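Local coordinates for uncharacterized protein (Pseudomonas syringae pv. tomato, PDB 3K4I) that is of unknown function but belongs to the aldolase/RraA family and carries a magnesium ion at the junction between two of its three subunits, at residues T98-A110 against A122-P134. Residues are numbered along the deposited sequence; the frame is centred on the assembly and turned at random.
Sequences TVWGDIMTHFALA and ARDIDTVINCNYP. With MG (magnesium ion), chain H.
R123 N donates to W100 O at 2.9 Å, nearly linear at the hydrogen (170°), a backbone-to-backbone bond close to where helix 102-110 begins. A backbone-to-carboxylate bond joins it: D102 N, in the first turn, reaches D124 OD2 at 3.0 Å from above the carboxylate plane. G101, the N-cap, lies against this carboxylate and turns its CA toward R123 O.

Charge gathers at the same end. The D102 and D124 carboxylates stack with nearly parallel planes, and D102 OD1 stands 3.4 Å from D124 OD2, a proximity the magnesium probably makes tolerable. D102 OD2 binds the metal at 2.1 Å; D124 acts from the second shell, its OD2 accepting a hydrogen bond from a metal-bound water. E200 of a neighbouring subunit is also a ligand, while R123 NH1 bonds M142 O and forms a salt bridge with D30 of that subunit.

Apolar contacts fill the rest. With CG anti to its backbone N (chi1 -180°), Y133 extends its ring against helix 102-110, where Y133 CE1 meets A108 CB at 3.5 Å. The Y133 and W100 rings are nearly parallel (6°) but slid apart, Y133 CE2 lying 3.6 Å from W100 CZ2; Y133 OH bonds T116. V128 CG2 sits at the indole edge and 3.4 Å from T105 OG1, whose hydroxyl donates to G101 O.

The helix axes approach to 9.4 Å, close to parallel. Strand 115-119 follows helix 102-110 and precedes helix 125-130; with parallel strands 85-90 and 135-137 they form consecutive beta-alpha-beta crossovers, as in RraA-like folds, the metal site at the helices' N-terminal ends.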
ATOM      1  N   THR C  98       4.729  -2.977  16.910  1.00  6.45           N
ATOM      2  CA  THR C  98       4.632  -1.578  16.453  1.00  6.39           C
ATOM      3  C   THR C  98       5.295  -0.622  17.438  1.00  6.10           C
ATOM      4  O   THR C  98       5.367  -0.895  18.646  1.00  7.49           O
ATOM      5  CB  THR C  98       3.172  -1.182  16.260  1.00  6.03           C
ATOM      6  OG1 THR C  98       2.463  -1.394  17.483  1.00  6.30           O
ATOM      7  CG2 THR C  98       2.536  -2.034  15.160  1.00  7.21           C
ATOM      8  N   VAL C  99       5.797   0.493  16.918  1.00  4.59           N
ATOM      9  CA  VAL C  99       6.498   1.471  17.738  1.00  4.56           C
ATOM     10  C   VAL C  99       5.900   2.867  17.529  1.00  6.50           C
ATOM     11  O   VAL C  99       6.587   3.877  17.716  1.00  7.92           O
ATOM     12  CB  VAL C  99       8.045   1.479  17.519  1.00  4.52           C
ATOM     13  CG1 VAL C  99       8.700   0.177  18.041  1.00  3.92           C
ATOM     14  CG2 VAL C  99       8.411   1.728  16.081  1.00  4.40           C
ATOM     15  N   TRP C 100       4.619   2.909  17.170  1.00  5.40           N
ATOM     16  CA  TRP C 100       3.871   4.202  17.076  1.00  6.39           C
ATOM     17  C   TRP C 100       2.382   3.872  17.105  1.00  7.63           C
ATOM     18  O   TRP C 100       1.954   2.880  16.502  1.00  7.49           O
ATOM     19  CB  TRP C 100       4.185   4.921  15.782  1.00  6.13           C
ATOM     20  CG  TRP C 100       3.673   6.349  15.773  1.00  3.96           C
ATOM     21  CD1 TRP C 100       2.504   6.800  15.240  1.00  5.15           C
ATOM     22  CD2 TRP C 100       4.325   7.476  16.356  1.00  5.03           C
ATOM     23  NE1 TRP C 100       2.385   8.181  15.443  1.00  5.17           N
ATOM     24  CE2 TRP C 100       3.491   8.610  16.125  1.00  4.95           C
ATOM     25  CE3 TRP C 100       5.551   7.644  17.034  1.00  4.43           C
ATOM     26  CZ2 TRP C 100       3.824   9.899  16.583  1.00  5.27           C
ATOM     27  CZ3 TRP C 100       5.884   8.913  17.512  1.00  6.44           C
ATOM     28  CH2 TRP C 100       5.020  10.042  17.257  1.00  3.88           C
ATOM     29  N   GLY C 101       1.591   4.674  17.809  1.00  6.67           N
ATOM     30  CA  GLY C 101       0.146   4.447  17.834  1.00  6.98           C
ATOM     31  C   GLY C 101      -0.582   5.724  18.209  1.00  8.43           C
ATOM     32  O   GLY C 101      -0.017   6.809  18.051  1.00  8.00           O
ATOM     33  N   ASP C 102      -1.800   5.580  18.714  1.00  8.72           N
ATOM     34  CA  ASP C 102      -2.698   6.733  18.921  1.00  8.96           C
ATOM     35  C   ASP C 102      -2.203   7.757  19.928  1.00  8.78           C
ATOM     36  O   ASP C 102      -2.266   8.975  19.660  1.00  9.23           O
ATOM     37  CB  ASP C 102      -4.148   6.301  19.226  1.00 10.04           C
ATOM     38  CG  ASP C 102      -4.280   5.322  20.410  1.00  8.61           C
ATOM     39  OD1 ASP C 102      -3.335   5.059  21.199  1.00 11.42           O
ATOM     40  OD2 ASP C 102      -5.411   4.801  20.555  1.00 12.57           O
ATOM     41  N   ILE C 103      -1.746   7.279  21.089  1.00  8.13           N
ATOM     42  CA  ILE C 103      -1.244   8.168  22.141  1.00  8.32           C
ATOM     43  C   ILE C 103      -0.120   9.057  21.604  1.00  7.78           C
ATOM     44  O   ILE C 103      -0.174  10.303  21.728  1.00  7.48           O
ATOM     45  CB  ILE C 103      -0.813   7.376  23.383  1.00  9.20           C
ATOM     46  CG1 ILE C 103      -2.036   6.772  24.099  1.00 10.38           C
ATOM     47  CG2 ILE C 103      -0.055   8.249  24.363  1.00 10.62           C
ATOM     48  CD1 ILE C 103      -1.654   5.768  25.215  1.00 10.61           C
HETATM   49  N   MSE C 104       0.853   8.422  20.958  1.00  8.01           N
HETATM   50  CA  MSE C 104       1.998   9.139  20.410  1.00  9.79           C
HETATM   51  C   MSE C 104       1.558  10.112  19.309  1.00  8.55           C
HETATM   52  O   MSE C 104       2.065  11.229  19.235  1.00  7.67           O
HETATM   53  CB  MSE C 104       3.070   8.159  19.941  1.00 14.43           C
HETATM   54  CG  MSE C 104       3.557   7.344  21.110  1.00 11.30           C
HETATM   55 SE   MSE C 104       4.552   5.783  20.603  1.00 25.15          SE
HETATM   56  CE  MSE C 104       6.199   6.687  20.452  1.00 12.15           C
ATOM     57  N   THR C 105       0.609   9.679  18.470  1.00  7.50           N
ATOM     58  CA  THR C 105       0.047  10.550  17.429  1.00  7.05           C
ATOM     59  C   THR C 105      -0.616  11.786  18.025  1.00  6.27           C
ATOM     60  O   THR C 105      -0.337  12.880  17.597  1.00  6.24           O
ATOM     61  CB  THR C 105      -1.015   9.823  16.612  1.00  7.44           C
ATOM     62  OG1 THR C 105      -0.423   8.679  15.981  1.00  6.15           O
ATOM     63  CG2 THR C 105      -1.622  10.727  15.577  1.00  6.60           C
ATOM     64  N   HIS C 106      -1.496  11.595  19.002  1.00  6.28           N
ATOM     65  CA  HIS C 106      -2.106  12.736  19.676  1.00  7.35           C
ATOM     66  C   HIS C 106      -1.061  13.611  20.342  1.00  7.29           C
ATOM     67  O   HIS C 106      -1.172  14.840  20.321  1.00  8.10           O
ATOM     68  CB  HIS C 106      -3.200  12.312  20.666  1.00  8.87           C
ATOM     69  CG  HIS C 106      -4.417  11.761  19.994  1.00 11.73           C
ATOM     70  ND1 HIS C 106      -5.316  12.560  19.321  1.00 11.37           N
ATOM     71  CD2 HIS C 106      -4.871  10.492  19.866  1.00 10.49           C
ATOM     72  CE1 HIS C 106      -6.277  11.805  18.813  1.00 11.85           C
ATOM     73  NE2 HIS C 106      -6.024  10.546  19.121  1.00 12.13           N
ATOM     74  N   PHE C 107      -0.074  12.986  20.964  1.00  6.01           N
ATOM     75  CA  PHE C 107       1.002  13.767  21.581  1.00  6.31           C
ATOM     76  C   PHE C 107       1.733  14.627  20.541  1.00  5.94           C
ATOM     77  O   PHE C 107       1.928  15.851  20.755  1.00  6.07           O
ATOM     78  CB  PHE C 107       1.997  12.871  22.315  1.00  6.68           C
ATOM     79  CG  PHE C 107       3.036  13.653  23.065  1.00  5.84           C
ATOM     80  CD1 PHE C 107       2.837  13.960  24.407  1.00  6.46           C
ATOM     81  CD2 PHE C 107       4.165  14.138  22.419  1.00  5.08           C
ATOM     82  CE1 PHE C 107       3.764  14.734  25.113  1.00  5.82           C
ATOM     83  CE2 PHE C 107       5.106  14.908  23.110  1.00  6.14           C
ATOM     84  CZ  PHE C 107       4.926  15.175  24.459  1.00  5.25           C
ATOM     85  N   ALA C 108       2.126  13.999  19.428  1.00  5.64           N
ATOM     86  CA  ALA C 108       2.830  14.704  18.338  1.00  6.01           C
ATOM     87  C   ALA C 108       2.049  15.951  17.904  1.00  6.58           C
ATOM     88  O   ALA C 108       2.634  17.038  17.715  1.00  5.50           O
ATOM     89  CB  ALA C 108       3.020  13.789  17.166  1.00  6.80           C
ATOM     90  N   LEU C 109       0.752  15.765  17.691  1.00  7.48           N
ATOM     91  CA  LEU C 109      -0.117  16.862  17.235  1.00  9.49           C
ATOM     92  C   LEU C 109      -0.251  17.983  18.247  1.00 10.03           C
ATOM     93  O   LEU C 109      -0.573  19.128  17.888  1.00 10.59           O
ATOM     94  CB  LEU C 109      -1.502  16.340  16.865  1.00 12.13           C
ATOM     95  CG  LEU C 109      -1.696  15.753  15.460  1.00 16.23           C
ATOM     96  CD1 LEU C 109      -3.117  16.122  15.017  1.00 14.34           C
ATOM     97  CD2 LEU C 109      -0.636  16.238  14.438  1.00 14.99           C
ATOM     98  N   ALA C 110      -0.053  17.663  19.517  1.00  8.59           N
ATOM     99  CA  ALA C 110      -0.177  18.678  20.575  1.00  6.92           C
ATOM    100  C   ALA C 110       1.170  19.346  20.910  1.00  7.58           C
ATOM    101  O   ALA C 110       1.214  20.345  21.637  1.00  8.02           O
ATOM    102  CB  ALA C 110      -0.787  18.026  21.834  1.00  5.78           C
ATOM    103  N   ALA C 122       3.678   0.525  12.356  1.00  5.07           N
ATOM    104  CA  ALA C 122       2.875   1.328  13.290  1.00  6.29           C
ATOM    105  C   ALA C 122       1.477   0.757  13.463  1.00  5.64           C
ATOM    106  O   ALA C 122       0.996   0.034  12.588  1.00  4.95           O
ATOM    107  CB  ALA C 122       2.781   2.784  12.789  1.00  6.28           C
ATOM    108  N   ARG C 123       0.822   1.111  14.565  1.00  6.41           N
ATOM    109  CA  ARG C 123      -0.582   0.730  14.794  1.00  7.18           C
ATOM    110  C   ARG C 123      -1.471   1.958  14.852  1.00  7.61           C
ATOM    111  O   ARG C 123      -0.980   3.077  14.716  1.00  7.22           O
ATOM    112  CB  ARG C 123      -0.729  -0.121  16.061  1.00  7.36           C
ATOM    113  CG  ARG C 123      -0.578   0.573  17.409  1.00  6.53           C
ATOM    114  CD  ARG C 123      -0.695  -0.512  18.454  1.00  7.69           C
ATOM    115  NE  ARG C 123      -0.699   0.010  19.815  1.00  7.47           N
ATOM    116  CZ  ARG C 123      -0.992  -0.736  20.870  1.00  7.10           C
ATOM    117  NH1 ARG C 123      -1.287  -2.029  20.699  1.00  7.77           N
ATOM    118  NH2 ARG C 123      -0.971  -0.202  22.080  1.00  8.07           N
ATOM    119  N   ASP C 124      -2.771   1.740  15.064  1.00  8.54           N
ATOM    120  CA  ASP C 124      -3.730   2.840  15.159  1.00  9.60           C
ATOM    121  C   ASP C 124      -3.725   3.702  13.908  1.00  9.89           C
ATOM    122  O   ASP C 124      -3.822   4.934  13.960  1.00  9.80           O
ATOM    123  CB  ASP C 124      -3.460   3.663  16.421  1.00 10.48           C
ATOM    124  CG  ASP C 124      -3.877   2.929  17.677  1.00 12.37           C
ATOM    125  OD1 ASP C 124      -5.011   2.393  17.715  1.00 12.88           O
ATOM    126  OD2 ASP C 124      -3.082   2.869  18.621  1.00 11.39           O
ATOM    127  N   ILE C 125      -3.630   3.022  12.776  1.00  9.62           N
ATOM    128  CA  ILE C 125      -3.592   3.641  11.471  1.00  9.85           C
ATOM    129  C   ILE C 125      -4.822   4.521  11.220  1.00  9.39           C
ATOM    130  O   ILE C 125      -4.715   5.581  10.614  1.00  9.86           O
ATOM    131  CB  ILE C 125      -3.435   2.563  10.370  1.00 11.13           C
ATOM    132  CG1 ILE C 125      -2.116   1.788  10.567  1.00 12.77           C
ATOM    133  CG2 ILE C 125      -3.488   3.178   8.973  1.00 13.34           C
ATOM    134  CD1 ILE C 125      -0.850   2.649  10.777  1.00 12.72           C
ATOM    135  N   ASP C 126      -5.980   4.095  11.718  1.00  8.93           N
ATOM    136  CA  ASP C 126      -7.193   4.879  11.530  1.00  9.66           C
ATOM    137  C   ASP C 126      -7.135   6.240  12.219  1.00  9.15           C
ATOM    138  O   ASP C 126      -7.605   7.233  11.657  1.00  9.50           O
ATOM    139  CB  ASP C 126      -8.430   4.061  11.925  1.00 12.17           C
ATOM    140  CG  ASP C 126      -8.716   2.932  10.935  1.00 13.25           C
ATOM    141  OD1 ASP C 126      -8.773   3.183   9.706  1.00 14.03           O
ATOM    142  OD2 ASP C 126      -8.864   1.779  11.381  1.00 14.02           O
ATOM    143  N   THR C 127      -6.557   6.271  13.419  1.00 10.04           N
ATOM    144  CA  THR C 127      -6.348   7.511  14.184  1.00 10.41           C
ATOM    145  C   THR C 127      -5.357   8.419  13.460  1.00  9.66           C
ATOM    146  O   THR C 127      -5.568   9.638  13.315  1.00  9.86           O
ATOM    147  CB  THR C 127      -5.856   7.197  15.615  1.00 11.51           C
ATOM    148  OG1 THR C 127      -6.902   6.537  16.326  1.00 12.40           O
ATOM    149  CG2 THR C 127      -5.467   8.480  16.360  1.00 14.82           C
ATOM    150  N   VAL C 128      -4.282   7.812  12.990  1.00  9.52           N
ATOM    151  CA  VAL C 128      -3.242   8.531  12.268  1.00  9.21           C
ATOM    152  C   VAL C 128      -3.826   9.196  11.013  1.00  8.38           C
ATOM    153  O   VAL C 128      -3.568  10.391  10.744  1.00  9.54           O
ATOM    154  CB  VAL C 128      -2.089   7.592  11.893  1.00 10.46           C
ATOM    155  CG1 VAL C 128      -1.069   8.319  11.095  1.00 11.34           C
ATOM    156  CG2 VAL C 128      -1.420   7.032  13.167  1.00 10.90           C
ATOM    157  N   ILE C 129      -4.627   8.438  10.268  1.00  7.87           N
ATOM    158  CA  ILE C 129      -5.337   8.970   9.104  1.00  8.21           C
ATOM    159  C   ILE C 129      -6.320  10.070   9.507  1.00  8.95           C
ATOM    160  O   ILE C 129      -6.349  11.135   8.879  1.00  8.12           O
ATOM    161  CB  ILE C 129      -6.081   7.867   8.286  1.00  9.35           C
ATOM    162  CG1 ILE C 129      -5.076   6.861   7.710  1.00 11.39           C
ATOM    163  CG2 ILE C 129      -6.887   8.486   7.130  1.00 11.60           C
ATOM    164  CD1 ILE C 129      -5.743   5.618   7.090  1.00 10.20           C
ATOM    165  N   ASN C 130      -7.110   9.812  10.552  1.00 10.44           N
ATOM    166  CA  ASN C 130      -8.121  10.771  10.998  0.50 11.51           C
ATOM    167  C   ASN C 130      -7.494  12.089  11.426  1.00 11.54           C
ATOM    168  O   ASN C 130      -8.075  13.161  11.202  1.00 12.62           O
ATOM    169  CB  ASN C 130      -8.961  10.201  12.139  0.50 12.58           C
ATOM    170  CG  ASN C 130     -10.124  11.098  12.493  0.50 11.34           C
ATOM    171  OD1 ASN C 130     -10.937  11.432  11.631  0.50 13.58           O
ATOM    172  ND2 ASN C 130     -10.200  11.507  13.754  0.50 13.73           N
ATOM    173  N   CYS C 131      -6.305  11.992  12.019  1.00 10.20           N
ATOM    174  CA  CYS C 131      -5.517  13.138  12.482  1.00  9.57           C
ATOM    175  C   CYS C 131      -4.697  13.785  11.374  1.00  8.51           C
ATOM    176  O   CYS C 131      -4.055  14.815  11.607  1.00  8.92           O
ATOM    177  CB  CYS C 131      -4.563  12.718  13.598  1.00  9.41           C
ATOM    178  SG  CYS C 131      -5.420  12.398  15.151  1.00 17.61           S
ATOM    179  N   ASN C 132      -4.672  13.146  10.208  1.00  8.00           N
ATOM    180  CA  ASN C 132      -3.860  13.595   9.056  1.00  8.88           C
ATOM    181  C   ASN C 132      -2.383  13.780   9.435  1.00  7.52           C
ATOM    182  O   ASN C 132      -1.742  14.759   9.032  1.00  7.94           O
ATOM    183  CB  ASN C 132      -4.412  14.902   8.459  1.00 10.56           C
ATOM    184  CG  ASN C 132      -3.938  15.142   7.003  1.00 10.00           C
ATOM    185  OD1 ASN C 132      -3.519  16.255   6.640  1.00 13.45           O
ATOM    186  ND2 ASN C 132      -4.001  14.111   6.189  1.00 10.93           N
ATOM    187  N   TYR C 133      -1.863  12.839  10.214  1.00  7.23           N
ATOM    188  CA  TYR C 133      -0.500  12.924  10.737  1.00  6.60           C
ATOM    189  C   TYR C 133       0.474  12.259   9.752  1.00  5.96           C
ATOM    190  O   TYR C 133       0.225  11.145   9.290  1.00  5.49           O
ATOM    191  CB  TYR C 133      -0.396  12.227  12.090  1.00  6.46           C
ATOM    192  CG  TYR C 133       1.005  12.296  12.663  1.00  6.10           C
ATOM    193  CD1 TYR C 133       1.512  13.518  13.127  1.00  6.30           C
ATOM    194  CD2 TYR C 133       1.814  11.154  12.773  1.00  7.15           C
ATOM    195  CE1 TYR C 133       2.774  13.628  13.647  1.00  6.24           C
ATOM    196  CE2 TYR C 133       3.109  11.253  13.315  1.00  5.85           C
ATOM    197  CZ  TYR C 133       3.574  12.506  13.756  1.00  6.58           C
ATOM    198  OH  TYR C 133       4.840  12.633  14.294  1.00  6.16           O
ATOM    199  N   PRO C 134       1.588  12.935   9.423  1.00  5.03           N
ATOM    200  CA  PRO C 134       2.497  12.375   8.444  1.00  4.61           C
ATOM    201  C   PRO C 134       3.322  11.185   8.976  1.00  5.41           C
ATOM    202  O   PRO C 134       4.349  11.362   9.627  1.00  6.05           O
ATOM    203  CB  PRO C 134       3.376  13.574   8.057  1.00  4.77           C
ATOM    204  CG  PRO C 134       2.513  14.809   8.442  1.00  6.39           C
ATOM    205  CD  PRO C 134       1.939  14.339   9.743  1.00  4.79           C
TER
HETATM  206 MG    MG H 501      -6.012   2.990  21.326  1.00 21.03          MG
HETATM  207  O   HOH W   1      -4.221   2.152  20.984  1.00 15.96           O
HETATM  208  O   HOH W   2      -6.631   2.494  19.443  1.00 23.53           O
HETATM  209  O   HOH W   3      -6.778   1.225  21.874  1.00 20.72           O
HETATM  210  O   HOH W   4      -7.856   3.712  21.802  1.00 18.40           O